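Wss1p (Saccharomyces cerevisiae FostersO, PDB 5XBN) acts as a zinc-dependent endopeptidase on DNA-bound proteins and takes part in the repair of toxic DNA-protein cross-links. Local coordinates at residues 111-114 against 115-119; 53-56 against 57-61. All blocks are in the same frame, centred on the assembly; numbering follows the deposited sequence.

Contact 1 of 2, residues 111-114 against 115-119. With ZN (zinc ion), chain B.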
loop_
_atom_site.group_PDB
_atom_site.type_symbol
_atom_site.label_atom_id
_atom_site.label_comp_id
_atom_site.label_asym_id
_atom_site.label_seq_id
_atom_site.Cartn_x
_atom_site.Cartn_y
_atom_site.Cartn_z
ATOM N N GLY A 111 6.259 -2.735 -0.808
ATOM C CA GLY A 111 6.995 -2.185 -1.929
ATOM C C GLY A 111 6.043 -1.574 -2.924
ATOM O O GLY A 111 6.280 -0.486 -3.446
ATOM N N THR A 112 4.947 -2.278 -3.175
ATOM C CA THR A 112 3.906 -1.769 -4.057
ATOM C C THR A 112 3.206 -0.555 -3.458
ATOM O O THR A 112 2.884 0.411 -4.168
ATOM C CB THR A 112 2.890 -2.867 -4.365
ATOM O OG1 THR A 112 3.550 -3.891 -5.111
ATOM C CG2 THR A 112 1.722 -2.311 -5.181
HETATM N N MSE A 113 2.979 -0.582 -2.149
HETATM C CA MSE A 113 2.385 0.574 -1.494
HETATM C C MSE A 113 3.229 1.827 -1.711
HETATM O O MSE A 113 2.695 2.889 -2.036
HETATM C CB MSE A 113 2.201 0.330 0.002
HETATM C CG MSE A 113 1.583 1.507 0.754
HETATM SE SE MSE A 113 -0.252 1.944 0.168
HETATM C CE MSE A 113 -0.649 3.369 1.436
ATOM N N LEU A 114 4.545 1.711 -1.549
ATOM C CA LEU A 114 5.410 2.871 -1.712
ATOM C C LEU A 114 5.464 3.332 -3.172
ATOM O O LEU A 114 5.527 4.533 -3.445
ATOM C CB LEU A 114 6.815 2.573 -1.191
ATOM C CG LEU A 114 6.886 2.237 0.311
ATOM C CD1 LEU A 114 8.317 1.948 0.740
ATOM C CD2 LEU A 114 6.300 3.338 1.157
ATOM N N HIS A 115 5.445 2.380 -4.102
ATOM C CA HIS A 115 5.323 2.698 -5.521
ATOM C C HIS A 115 4.080 3.542 -5.764
ATOM O O HIS A 115 4.122 4.573 -6.436
ATOM C CB HIS A 115 5.253 1.406 -6.356
ATOM C CG HIS A 115 5.129 1.631 -7.838
ATOM N ND1 HIS A 115 6.113 1.249 -8.730
ATOM C CD2 HIS A 115 4.136 2.176 -8.585
ATOM C CE1 HIS A 115 5.735 1.558 -9.958
ATOM N NE2 HIS A 115 4.536 2.117 -9.901
ATOM N N GLU A 116 2.952 3.100 -5.230
ATOM C CA GLU A 116 1.719 3.834 -5.487
ATOM C C GLU A 116 1.657 5.178 -4.777
ATOM O O GLU A 116 1.083 6.108 -5.314
ATOM C CB GLU A 116 0.498 2.992 -5.103
ATOM C CG GLU A 116 0.442 1.660 -5.860
ATOM C CD GLU A 116 0.451 1.823 -7.364
ATOM O OE1 GLU A 116 0.014 2.875 -7.870
ATOM O OE2 GLU A 116 0.879 0.883 -8.054
ATOM N N LEU A 117 2.238 5.282 -3.579
ATOM C CA LEU A 117 2.322 6.583 -2.909
ATOM C C LEU A 117 3.137 7.569 -3.737
ATOM O O LEU A 117 2.846 8.752 -3.768
ATOM C CB LEU A 117 2.938 6.446 -1.512
ATOM C CG LEU A 117 1.963 5.879 -0.474
ATOM C CD1 LEU A 117 2.715 5.567 0.816
ATOM C CD2 LEU A 117 0.814 6.879 -0.228
ATOM N N THR A 118 4.169 7.075 -4.404
ATOM C CA THR A 118 4.999 7.943 -5.237
ATOM C C THR A 118 4.144 8.594 -6.332
ATOM O O THR A 118 4.372 9.739 -6.696
ATOM C CB THR A 118 6.177 7.153 -5.851
ATOM O OG1 THR A 118 6.953 6.559 -4.797
ATOM C CG2 THR A 118 7.082 8.052 -6.668
ATOM N N HIS A 119 3.129 7.870 -6.807
ATOM C CA HIS A 119 2.203 8.391 -7.817
ATOM C C HIS A 119 1.247 9.474 -7.290
ATOM O O HIS A 119 0.530 10.096 -8.078
ATOM C CB HIS A 119 1.374 7.244 -8.424
ATOM C CG HIS A 119 2.118 6.412 -9.427
ATOM N ND1 HIS A 119 2.869 6.965 -10.444
ATOM C CD2 HIS A 119 2.219 5.071 -9.573
ATOM C CE1 HIS A 119 3.401 5.996 -11.170
ATOM N NE2 HIS A 119 3.016 4.834 -10.668
HETATM ZN ZN ZN B . 3.599 2.994 -11.393
HETATM O O HOH W 1 2.348 1.916 -12.454
#
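Leu-114 O is gripped twice by Thr-118, by its backbone N at 3.0 Å and by its hydroxyl OG1 at 2.8 Å. The two donors come from opposite faces of the carbonyl plane, and OG1 gets there because it stands anti to its own carbonyl carbon (chi1 -57°), folded back over the preceding turn. This satisfies the hydroxyl of a buried side chain inside the helix itself. The three backbone bonds before it are regular i to i-4 bonds: His-115 N donates to Gly-111 O, Glu-116 N to Thr-112 O and Leu-117 N to Met-113 O. The stretch is the zinc-binding HExxH helix of a WLM-family metalloprotease. His-115 NE2 and His-119 NE2, one turn apart, hold the zinc ion at 2.0 and 2.1 Å; His-125 and a water complete its four ligands. His-119 is oriented from its far side too, since its ND1 is hydrogen-bonded to Phe-122 O. In Glu-116, the active-site residue, CG is anti to the carbonyl carbon (chi1 -58°) and thus beside the backbone N, which brings it to 3.2 Å from Thr-112 O. The backbone O of Glu-116 takes a bond from Asn-83 ND2. On the apolar side, the selenomethionine Met-113 slants across Leu-117, with CE 4.1 Å from CD1, and Leu-114 CD2 also reaches Leu-117 CD1, at 4.2 Å.

Contact 2 of 2, residues 53-56 against 57-61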
loop_
_atom_site.group_PDB
_atom_site.type_symbol
_atom_site.label_atom_id
_atom_site.label_comp_id
_atom_site.label_asym_id
_atom_site.label_seq_id
_atom_site.Cartn_x
_atom_site.Cartn_y
_atom_site.Cartn_z
ATOM N N HIS A 53 -0.986 1.215 8.871
ATOM C CA HIS A 53 -0.326 1.628 10.099
ATOM C C HIS A 53 1.160 1.837 9.874
ATOM O O HIS A 53 1.733 2.850 10.285
ATOM C CB HIS A 53 -0.552 0.579 11.195
ATOM C CG HIS A 53 0.232 0.829 12.441
ATOM N ND1 HIS A 53 0.150 2.010 13.144
ATOM C CD2 HIS A 53 1.115 0.052 13.112
ATOM C CE1 HIS A 53 0.943 1.951 14.198
ATOM N NE2 HIS A 53 1.543 0.774 14.199
ATOM N N LYS A 54 1.786 0.880 9.202
ATOM C CA LYS A 54 3.237 0.910 9.085
ATOM C C LYS A 54 3.718 2.107 8.260
ATOM O O LYS A 54 4.807 2.613 8.522
ATOM C CB LYS A 54 3.758 -0.383 8.482
ATOM C CG LYS A 54 3.794 -1.533 9.495
ATOM C CD LYS A 54 4.327 -2.804 8.862
ATOM C CE LYS A 54 5.743 -3.099 9.351
ATOM N NZ LYS A 54 6.353 -4.228 8.604
ATOM N N VAL A 55 2.924 2.560 7.286
ATOM C CA VAL A 55 3.344 3.730 6.482
ATOM C C VAL A 55 2.886 5.075 7.018
ATOM O O VAL A 55 3.055 6.094 6.355
ATOM C CB VAL A 55 2.843 3.676 5.017
ATOM C CG1 VAL A 55 3.490 2.567 4.305
ATOM C CG2 VAL A 55 1.316 3.607 4.920
ATOM N N SER A 56 2.321 5.091 8.216
ATOM C CA SER A 56 1.716 6.321 8.726
ATOM C C SER A 56 2.741 7.441 8.920
ATOM O O SER A 56 2.512 8.614 8.568
ATOM C CB SER A 56 0.981 6.030 10.043
ATOM O OG SER A 56 1.871 5.546 11.035
ATOM N N TYR A 57 3.893 7.080 9.463
ATOM C CA TYR A 57 4.906 8.080 9.772
ATOM C C TYR A 57 5.473 8.690 8.490
ATOM O O TYR A 57 5.678 9.906 8.403
ATOM C CB TYR A 57 6.022 7.438 10.603
ATOM C CG TYR A 57 6.929 8.426 11.308
ATOM C CD1 TYR A 57 8.055 8.936 10.674
ATOM C CD2 TYR A 57 6.669 8.831 12.613
ATOM C CE1 TYR A 57 8.902 9.828 11.318
ATOM C CE2 TYR A 57 7.518 9.725 13.270
ATOM C CZ TYR A 57 8.628 10.218 12.611
ATOM O OH TYR A 57 9.484 11.101 13.240
ATOM N N LEU A 58 5.726 7.831 7.506
ATOM C CA LEU A 58 6.272 8.252 6.213
ATOM C C LEU A 58 5.286 9.185 5.516
ATOM O O LEU A 58 5.666 10.213 4.958
ATOM C CB LEU A 58 6.577 7.028 5.336
ATOM C CG LEU A 58 7.234 7.268 3.967
ATOM C CD1 LEU A 58 8.661 7.742 4.129
ATOM C CD2 LEU A 58 7.186 6.017 3.121
HETATM N N MSE A 59 4.007 8.832 5.559
HETATM C CA MSE A 59 3.006 9.695 4.959
HETATM C C MSE A 59 2.956 11.046 5.672
HETATM O O MSE A 59 2.808 12.075 5.018
HETATM C CB MSE A 59 1.634 9.021 4.963
HETATM C CG MSE A 59 1.578 7.851 3.985
HETATM SE SE MSE A 59 -0.180 7.008 3.886
HETATM C CE MSE A 59 -1.192 8.468 3.055
ATOM N N LYS A 60 3.093 11.060 6.996
ATOM C CA LYS A 60 3.107 12.344 7.704
ATOM C C LYS A 60 4.299 13.196 7.255
ATOM O O LYS A 60 4.145 14.403 6.981
ATOM C CB LYS A 60 3.137 12.149 9.218
ATOM C CG LYS A 60 3.206 13.475 9.975
ATOM C CD LYS A 60 3.039 13.293 11.467
ATOM C CE LYS A 60 2.355 14.509 12.084
ATOM N NZ LYS A 60 0.999 14.734 11.499
ATOM N N GLU A 61 5.464 12.561 7.147
ATOM C CA GLU A 61 6.700 13.249 6.742
ATOM C C GLU A 61 6.603 13.849 5.347
ATOM O O GLU A 61 7.191 14.904 5.067
ATOM C CB GLU A 61 7.895 12.287 6.774
ATOM C CG GLU A 61 8.468 12.011 8.136
ATOM C CD GLU A 61 9.798 11.274 8.061
ATOM O OE1 GLU A 61 10.132 10.715 6.988
ATOM O OE2 GLU A 61 10.516 11.263 9.076
HETATM O O HOH W 2 6.083 5.055 7.946
#
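With chi1 at -67°, Val-55 places CG2 between its backbone N and carbonyl carbon, where it meets SE of the selenomethionine Met-59 at 3.9 Å; Met-59 reaches this point with CG anti to its carbonyl carbon (chi1 -70°) and bends only at chi3. The two side chains meet at an oblique angle, one turn apart. They sit at a helix-to-helix junction: Val-55 leaves the helical path of 41-54 and is at the same time the N-cap residue of helix 56-62. Its O accepts Met-59 N at 3.0 Å, almost in line with the carbonyl, and Ser-56 O accepts Lys-60 N in the next bond. On the other side of the break, His-53 O is held twice by Ser-56, by N at 3.1 Å and by OG at 2.8 Å, the hydroxyl lying in the carbonyl plane. This double grip ties the last turn of one helix to the first residue of the next. Val-55 also packs on Met-110 of helix 106-118, while Glu-61 forms a salt bridge with Arg-139 of helix 127-145. A water spans the kink, donating to Lys-54 O and accepting from Leu-58 N, 2.8 Å from each.

Overall arrangement
Along the chain contact 2 comes first, at the junction of helices 41-54 and 56-62; strands 66-72, 81-84 and 89-96 of the mixed sheet follow before contact 1 on helix 106-118. Their centres lie about 12 Å apart, yet the side chains touch: Leu-114 CD2 packs on Leu-58 CD2 at 3.4 Å, and Met-113 CE on Val-55 CG2 at 4.0 Å. The helical junction thus covers one apolar face of the zinc-binding helix, from which Met-113 and Leu-117 also touch strand 89-96 and Leu-114 helix 127-145. Contact 1 carries two of the three zinc-binding histidines and Glu-116, whereas contact 2 holds no zinc ligand; the Met-59 and Glu-116 side chains are about 10 Å apart.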